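PDB 3QAT: malonyl CoA-acyl carrier protein transacylase from Bartonella henselae, which probably transfers the malonyl group from malonyl-CoA to the acyl carrier protein, supplying the extender unit for fatty acid biosynthesis. Local coordinates for residues A[12-17]-A[60-65]; A[139-144]-A[195-200]. All blocks are in the same frame, centred on the assembly; numbering follows the deposited sequence.

Overall arrangement
Contact 1 and contact 2 share no helix or strand; their centres lie about 20 Å apart and their nearest atoms about 10 Å. Residues 12-17 follow strand 6-11 of the parallel sheet and meet the start of helix 62-82, in a contact centred about 9 Å from the centre of the chain, a partly buried place where side-chain amides and threonine hydroxyls do the joining. Contact 2, about 20 Å from that centre, is a surface contact in the separate mixed sheet: strand 196-200 is one of its two outermost strands, beside 136-142, and backbone hydrogen bonds replace side-chain ones. Contact 2 buries about twice the area of contact 1, 470 against 218 Å².

Contact 1: residues A[12-17]-A[60-65]; sequences PGQGSQ and TLTANA
The loop that follows strand 6-11 of the acyltransferase core meets the start of helix 62-82, and Thr-60 just before it, through two glutamines, Gln-14 and Gln-17. The Gln-14 amide spans the helix start with both its polar atoms. Its NE2 donates to Thr-60 O (3.0 Å) in the carbonyl plane, on a lone pair, while Thr-62 OG1 gives its proton to Gln-14 OE1 (3.1 Å) from above the amide carbonyl, 38° out of plane. Ala-65 CB packs against the same amide, 3.5 Å from Gln-14 OE1. Thr-62 OG1 also bonds Gln-66 NE2, four residues further along the helix, for which Leu-61 is the N-cap. Gln-14 lies in a type II beta turn, Gly-13 to Ser-16, and Gln-17, directly after it, braces it: CG sits between backbone N and carbonyl carbon (chi1 74°), and the chain bends back so that OE1 accepts from Gly-15 N at 2.8 Å. That bond fixes the amide's rotation and leaves Gln-17 NE2 directed at Thr-60 OG1 (3.0 Å, 154° at the hydrogen). Thr-60 OG1 has a further hydrogen bond, with Ala-56 O four residues earlier. A water donates to Gln-17 O (2.8 Å) and weakly to Thr-60 OG1.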
loop_
_atom_site.group_PDB
_atom_site.type_symbol
_atom_site.label_atom_id
_atom_site.label_comp_id
_atom_site.label_asym_id
_atom_site.label_seq_id
_atom_site.Cartn_x
_atom_site.Cartn_y
_atom_site.Cartn_z
ATOM N N PRO A 12 2.040 -4.645 1.163
ATOM C CA PRO A 12 1.713 -3.664 2.183
ATOM C C PRO A 12 2.113 -2.238 1.837
ATOM O O PRO A 12 2.962 -1.999 0.945
ATOM C CB PRO A 12 2.453 -4.161 3.429
ATOM C CG PRO A 12 3.551 -5.010 2.936
ATOM C CD PRO A 12 3.091 -5.586 1.592
ATOM N N GLY A 13 1.482 -1.309 2.550
ATOM C CA GLY A 13 1.737 0.117 2.350
ATOM C C GLY A 13 2.206 0.817 3.608
ATOM O O GLY A 13 2.631 0.173 4.574
ATOM N N GLN A 14 2.119 2.143 3.570
ATOM C CA GLN A 14 2.635 2.996 4.652
ATOM C C GLN A 14 2.100 2.529 6.005
ATOM O O GLN A 14 0.864 2.299 6.158
ATOM C CB GLN A 14 2.186 4.420 4.351
ATOM C CG GLN A 14 2.642 5.452 5.393
ATOM C CD GLN A 14 4.077 5.947 5.178
ATOM O OE1 GLN A 14 4.498 6.225 4.055
ATOM N NE2 GLN A 14 4.814 6.112 6.280
ATOM N N GLY A 15 3.007 2.379 6.970
ATOM C CA GLY A 15 2.643 1.881 8.282
ATOM C C GLY A 15 3.197 0.489 8.521
ATOM O O GLY A 15 3.165 -0.034 9.654
ATOM N N SER A 16 3.679 -0.137 7.454
ATOM C CA SER A 16 4.275 -1.478 7.590
ATOM C C SER A 16 5.785 -1.445 7.730
ATOM O O SER A 16 6.408 -2.486 7.992
ATOM C CB SER A 16 3.869 -2.387 6.394
ATOM O OG SER A 16 2.485 -2.701 6.476
ATOM N N GLN A 17 6.372 -0.263 7.613
ATOM C CA GLN A 17 7.835 -0.139 7.705
ATOM C C GLN A 17 8.306 -0.318 9.141
ATOM O O GLN A 17 7.621 0.068 10.114
ATOM C CB GLN A 17 8.322 1.204 7.113
ATOM C CG GLN A 17 8.058 2.475 7.975
ATOM C CD GLN A 17 6.611 2.925 8.010
ATOM O OE1 GLN A 17 5.782 2.467 7.231
ATOM N NE2 GLN A 17 6.306 3.837 8.943
ATOM N N THR A 60 10.135 6.622 8.417
ATOM C CA THR A 60 8.685 6.772 8.303
ATOM C C THR A 60 8.308 7.919 7.353
ATOM O O THR A 60 7.215 7.884 6.780
ATOM C CB THR A 60 8.094 6.921 9.722
ATOM O OG1 THR A 60 8.192 5.640 10.357
ATOM C CG2 THR A 60 6.631 7.348 9.728
ATOM N N LEU A 61 9.193 8.910 7.176
ATOM C CA LEU A 61 8.907 9.969 6.181
ATOM C C LEU A 61 8.488 9.271 4.892
ATOM O O LEU A 61 9.158 8.340 4.419
ATOM C CB LEU A 61 10.146 10.799 5.921
ATOM C CG LEU A 61 10.594 11.663 7.098
ATOM C CD1 LEU A 61 11.898 12.301 6.675
ATOM C CD2 LEU A 61 9.531 12.704 7.410
ATOM N N THR A 62 7.369 9.723 4.326
ATOM C CA THR A 62 6.788 8.983 3.188
ATOM C C THR A 62 7.734 8.900 1.957
ATOM O O THR A 62 7.737 7.875 1.255
ATOM C CB THR A 62 5.384 9.499 2.860
ATOM O OG1 THR A 62 4.696 8.551 2.009
ATOM C CG2 THR A 62 5.467 10.878 2.244
ATOM N N ALA A 63 8.599 9.900 1.765
ATOM C CA ALA A 63 9.587 9.843 0.679
ATOM C C ALA A 63 10.602 8.721 0.860
ATOM O O ALA A 63 11.214 8.271 -0.110
ATOM C CB ALA A 63 10.293 11.178 0.510
ATOM N N ASN A 64 10.763 8.259 2.110
ATOM C CA ASN A 64 11.588 7.081 2.401
ATOM C C ASN A 64 10.797 5.781 2.490
ATOM O O ASN A 64 11.190 4.765 1.888
ATOM C CB ASN A 64 12.417 7.328 3.663
ATOM C CG ASN A 64 13.403 8.439 3.451
ATOM O OD1 ASN A 64 13.864 8.673 2.317
ATOM N ND2 ASN A 64 13.716 9.171 4.515
ATOM N N ALA A 65 9.689 5.822 3.232
ATOM C CA ALA A 65 8.904 4.621 3.477
ATOM C C ALA A 65 8.377 4.005 2.179
ATOM O O ALA A 65 8.275 2.794 2.070
ATOM C CB ALA A 65 7.733 4.945 4.413
HETATM O O HOH W 1 7.888 2.439 11.556
#

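Contact 2: residues A[139-144]-A[195-200]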
loop_
_atom_site.group_PDB
_atom_site.type_symbol
_atom_site.label_atom_id
_atom_site.label_comp_id
_atom_site.label_asym_id
_atom_site.label_seq_id
_atom_site.Cartn_x
_atom_site.Cartn_y
_atom_site.Cartn_z
ATOM N N ALA A 139 -7.434 10.594 10.447
ATOM C CA ALA A 139 -7.859 9.976 11.690
ATOM C C ALA A 139 -8.188 8.527 11.475
ATOM O O ALA A 139 -8.686 8.148 10.404
ATOM C CB ALA A 139 -9.081 10.707 12.300
ATOM N N ALA A 140 -7.891 7.709 12.482
ATOM C CA ALA A 140 -8.166 6.289 12.403
ATOM C C ALA A 140 -9.392 5.989 13.241
ATOM O O ALA A 140 -9.395 6.229 14.454
ATOM C CB ALA A 140 -6.954 5.483 12.945
ATOM N N LEU A 141 -10.421 5.450 12.589
ATOM C CA LEU A 141 -11.676 5.107 13.271
ATOM C C LEU A 141 -11.879 3.597 13.277
ATOM O O LEU A 141 -11.516 2.895 12.322
ATOM C CB LEU A 141 -12.872 5.752 12.551
ATOM C CG LEU A 141 -12.753 7.228 12.198
ATOM C CD1 LEU A 141 -14.025 7.669 11.410
ATOM C CD2 LEU A 141 -12.456 8.137 13.416
ATOM N N ILE A 142 -12.450 3.087 14.367
ATOM C CA ILE A 142 -12.936 1.707 14.408
ATOM C C ILE A 142 -14.366 1.656 14.930
ATOM O O ILE A 142 -14.689 2.319 15.926
ATOM C CB ILE A 142 -12.081 0.822 15.320
ATOM C CG1 ILE A 142 -10.622 0.862 14.874
ATOM C CG2 ILE A 142 -12.579 -0.648 15.257
ATOM C CD1 ILE A 142 -9.716 0.138 15.831
ATOM N N GLY A 143 -15.214 0.910 14.222
ATOM C CA GLY A 143 -16.539 0.529 14.730
ATOM C C GLY A 143 -17.717 1.208 14.074
ATOM O O GLY A 143 -18.879 0.918 14.417
ATOM N N LEU A 144 -17.454 2.130 13.152
ATOM C CA LEU A 144 -18.522 2.765 12.387
ATOM C C LEU A 144 -18.488 2.306 10.936
ATOM O O LEU A 144 -17.422 2.243 10.333
ATOM C CB LEU A 144 -18.406 4.294 12.443
ATOM C CG LEU A 144 -18.408 4.932 13.837
ATOM C CD1 LEU A 144 -18.205 6.456 13.740
ATOM C CD2 LEU A 144 -19.705 4.596 14.610
ATOM N N LYS A 195 -15.588 2.652 18.566
ATOM C CA LYS A 195 -14.732 1.956 19.516
ATOM C C LYS A 195 -13.387 2.669 19.648
ATOM O O LYS A 195 -12.833 2.743 20.742
ATOM C CB LYS A 195 -14.547 0.480 19.136
ATOM C CG LYS A 195 -15.843 -0.342 19.186
ATOM C CD LYS A 195 -16.642 -0.057 20.467
ATOM C CE LYS A 195 -17.496 -1.240 20.904
ATOM N NZ LYS A 195 -16.747 -2.168 21.806
ATOM N N ARG A 196 -12.895 3.212 18.536
ATOM C CA ARG A 196 -11.652 3.984 18.507
ATOM C C ARG A 196 -11.854 5.160 17.574
ATOM O O ARG A 196 -12.459 5.006 16.521
ATOM C CB ARG A 196 -10.501 3.129 17.960
ATOM C CG ARG A 196 -9.246 3.955 17.583
ATOM C CD ARG A 196 -8.112 3.090 17.070
ATOM N NE ARG A 196 -7.798 2.033 18.031
ATOM C CZ ARG A 196 -6.916 1.061 17.829
ATOM N NH1 ARG A 196 -6.231 0.990 16.682
ATOM N NH2 ARG A 196 -6.730 0.140 18.775
ATOM N N ALA A 197 -11.350 6.334 17.960
ATOM C CA ALA A 197 -11.334 7.480 17.047
ATOM C C ALA A 197 -10.117 8.312 17.391
ATOM O O ALA A 197 -10.106 9.031 18.393
ATOM C CB ALA A 197 -12.627 8.294 17.170
ATOM N N VAL A 198 -9.064 8.167 16.591
ATOM C CA VAL A 198 -7.782 8.775 16.957
ATOM C C VAL A 198 -7.331 9.745 15.880
ATOM O O VAL A 198 -7.180 9.366 14.714
ATOM C CB VAL A 198 -6.688 7.693 17.158
ATOM C CG1 VAL A 198 -5.328 8.351 17.404
ATOM C CG2 VAL A 198 -7.036 6.762 18.338
ATOM N N LEU A 199 -7.119 10.998 16.280
ATOM C CA LEU A 199 -6.591 12.034 15.382
ATOM C C LEU A 199 -5.095 11.871 15.118
ATOM O O LEU A 199 -4.322 11.572 16.034
ATOM C CB LEU A 199 -6.881 13.423 15.977
ATOM C CG LEU A 199 -6.599 14.661 15.111
ATOM C CD1 LEU A 199 -7.477 14.693 13.839
ATOM C CD2 LEU A 199 -6.835 15.907 15.982
ATOM N N LEU A 200 -4.720 12.018 13.849
ATOM C CA LEU A 200 -3.311 12.138 13.437
ATOM C C LEU A 200 -3.125 13.577 12.919
ATOM O O LEU A 200 -3.220 13.848 11.718
ATOM C CB LEU A 200 -2.959 11.090 12.376
ATOM C CG LEU A 200 -3.177 9.686 12.974
ATOM C CD1 LEU A 200 -3.758 8.705 11.983
ATOM C CD2 LEU A 200 -1.887 9.205 13.679
#
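Strands 139-142 and 196-200 run antiparallel at 178°, their axes 4.6 Å apart. Backbone bonds join the pairs Ala-140 with Val-198 and Ile-142 with Arg-196: Ala-140 N to Val-198 O and Val-198 N to Ala-140 O are both 2.9 Å, whereas Arg-196 N to Ile-142 O stretches to 3.3 Å. The more buried side is the face of Ala-139, Leu-141, Ala-197 and Leu-199, which helices 179-191 and 146-155 help to cover. Here Leu-141 CD2 lies against Ala-197 CB at 3.8 Å, and Ala-139 also touches Val-182 and Val-186. On the other face Arg-196 and Val-198 are exposed to solvent, and close side-chain packing is local, between Ile-142 and Arg-196. The Arg-196 chain runs out extended from the strand (chi1 166°) as far as CD, then bends at chi3, which brings its guanidinium across Ile-142. Ile-142 CD1 meets one face of that group, offset toward the rim, 3.5 Å from Arg-196 NE, an apolar cover for a charged side chain. At the Gly-143 and Lys-195 end, Lys-195 N makes a weak 2.8 Å bond to Ile-142 O, and Lys-195 and Arg-196 together oppose Ile-142. This is a classic beta bulge, at an edge strand of the mixed sheet in the acyltransferase domain.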